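Local coordinates for protein endoglucanase FnCel5A (Fervidobacterium nodosum, PDB 3NCO) that probably hydrolyses internal beta-1,4-glucosidic bonds of cellulose, as an endoglucanase of glycosyl hydrolase family 5, at residues A[272-277]-A[312-317]. Residues are numbered along the deposited sequence; the frame is centred on the assembly and turned at random.
Sequences RVKWTK and PLTTSA
Arg272 lies against Leu313. Methyl CD2 of Leu313 sits over one face of the guanidinium, near its rim, 3.6 Å from Arg272 NH2. Arg272 NE is hydrogen-bonded to Ala263 O, which ties the arginine to the loop before the helix. Val273 meets the second helix at its start. Its CG1 is 4.1 Å from Pro312 CG, and its CG2 rests on the backbone of Leu313. Val273 O takes two hydrogen bonds from opposite faces of its carbonyl plane, one from Lys277 N within the helix and one from Ser316 OG at 2.8 Å. Ser316 OG stands anti to its own carbonyl carbon (chi1 -73°), which turns it to this acceptor. Thr276 faces the second helix. Its OG1 donates to Arg272 O (2.6 Å), and Leu313 CD1 packs on the same OG1 at 3.7 Å. Its CG2 reaches the Ala317 backbone, with CA at 3.7 Å. With alanine at Thr276, the loss of OG1 and CG2 would probably leave a gap beside Leu313 and Ala317 and take one donor from Arg272 O. Lys277 meets Ser316 through its CA and CB, with CA 3.5 Å from Ser316 O in a CA-H...O contact. Tyr292 of strand 289-292 touches side chains of both helices. The axes of the short segments 272-277 and 313-317 come within 8.0 Å and are inclined by 14°. This is close helix-helix packing on the outside of a TIM barrel, joining helix 269-285, between the seventh and eighth strands, to the helix after the last strand.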
# COMPACT_ATOMS: atom_id res chain seq x y z
N ARG A 272 2.39 -0.41 -20.82
CA ARG A 272 2.60 -0.10 -19.41
C ARG A 272 2.47 1.40 -19.16
O ARG A 272 1.84 1.86 -18.17
CB ARG A 272 3.99 -0.57 -18.98
CG ARG A 272 4.07 -2.06 -18.86
CD ARG A 272 5.45 -2.51 -18.51
NE ARG A 272 5.71 -2.31 -17.10
CZ ARG A 272 6.92 -2.11 -16.56
NH1 ARG A 272 8.00 -2.10 -17.33
NH2 ARG A 272 7.03 -1.95 -15.23
N VAL A 273 3.07 2.17 -20.08
CA VAL A 273 3.13 3.61 -19.97
C VAL A 273 1.72 4.21 -20.07
O VAL A 273 1.34 5.07 -19.24
CB VAL A 273 4.07 4.18 -21.06
CG1 VAL A 273 3.80 5.68 -21.28
CG2 VAL A 273 5.51 3.94 -20.68
N LYS A 274 0.96 3.74 -21.08
CA LYS A 274 -0.44 4.19 -21.27
C LYS A 274 -1.36 3.79 -20.10
O LYS A 274 -2.18 4.60 -19.63
CB LYS A 274 -1.01 3.65 -22.56
CG LYS A 274 -0.45 4.34 -23.79
CD LYS A 274 -1.16 3.83 -25.07
CE LYS A 274 -0.43 4.24 -26.35
NZ LYS A 274 -0.07 5.69 -26.33
N TRP A 275 -1.27 2.53 -19.66
CA TRP A 275 -2.11 2.04 -18.55
C TRP A 275 -1.80 2.82 -17.28
O TRP A 275 -2.72 3.29 -16.60
CB TRP A 275 -1.89 0.52 -18.35
CG TRP A 275 -2.78 -0.10 -17.29
CD1 TRP A 275 -4.02 -0.69 -17.49
CD2 TRP A 275 -2.49 -0.22 -15.89
NE1 TRP A 275 -4.51 -1.15 -16.28
CE2 TRP A 275 -3.59 -0.87 -15.29
CE3 TRP A 275 -1.40 0.17 -15.08
CZ2 TRP A 275 -3.66 -1.12 -13.91
CZ3 TRP A 275 -1.46 -0.10 -13.70
CH2 TRP A 275 -2.59 -0.72 -13.15
N THR A 276 -0.51 3.00 -17.00
CA THR A 276 -0.13 3.66 -15.74
C THR A 276 -0.62 5.10 -15.70
O THR A 276 -1.15 5.57 -14.68
CB THR A 276 1.40 3.56 -15.53
OG1 THR A 276 1.77 2.18 -15.58
CG2 THR A 276 1.82 4.15 -14.16
N LYS A 277 -0.48 5.77 -16.85
CA LYS A 277 -0.89 7.16 -16.95
C LYS A 277 -2.38 7.29 -16.77
O LYS A 277 -2.85 8.21 -16.09
CB LYS A 277 -0.51 7.68 -18.35
CG LYS A 277 -0.91 9.09 -18.65
CD LYS A 277 -0.69 9.29 -20.14
CE LYS A 277 -0.15 10.68 -20.49
NZ LYS A 277 -0.72 11.83 -19.68
N PRO A 312 9.31 7.09 -20.30
CA PRO A 312 8.36 7.90 -19.52
C PRO A 312 7.47 7.15 -18.51
O PRO A 312 6.52 7.76 -17.98
CB PRO A 312 7.48 8.53 -20.61
CG PRO A 312 7.45 7.49 -21.69
CD PRO A 312 8.79 6.79 -21.65
N LEU A 313 7.78 5.88 -18.23
CA LEU A 313 6.98 5.16 -17.23
C LEU A 313 6.87 5.94 -15.92
O LEU A 313 5.79 5.99 -15.32
CB LEU A 313 7.52 3.76 -16.95
CG LEU A 313 6.62 2.88 -16.04
CD1 LEU A 313 5.27 2.65 -16.70
CD2 LEU A 313 7.35 1.55 -15.80
N THR A 314 7.99 6.50 -15.46
CA THR A 314 7.99 7.22 -14.16
C THR A 314 7.07 8.41 -14.22
O THR A 314 6.29 8.66 -13.30
CB THR A 314 9.42 7.58 -13.69
OG1 THR A 314 10.16 6.37 -13.50
CG2 THR A 314 9.40 8.39 -12.39
N THR A 315 7.18 9.14 -15.33
CA THR A 315 6.27 10.29 -15.54
C THR A 315 4.80 9.84 -15.60
O THR A 315 3.90 10.52 -15.09
CB THR A 315 6.69 11.08 -16.79
OG1 THR A 315 8.05 11.52 -16.61
CG2 THR A 315 5.79 12.29 -17.01
N SER A 316 4.54 8.68 -16.20
CA SER A 316 3.17 8.09 -16.13
C SER A 316 2.63 7.90 -14.72
O SER A 316 1.44 8.16 -14.48
CB SER A 316 3.07 6.74 -16.85
OG SER A 316 3.12 6.94 -18.27
N ALA A 317 3.51 7.42 -13.83
CA ALA A 317 3.09 7.15 -12.44
C ALA A 317 2.95 8.42 -11.59
O ALA A 317 2.18 8.44 -10.60
CB ALA A 317 4.11 6.19 -11.75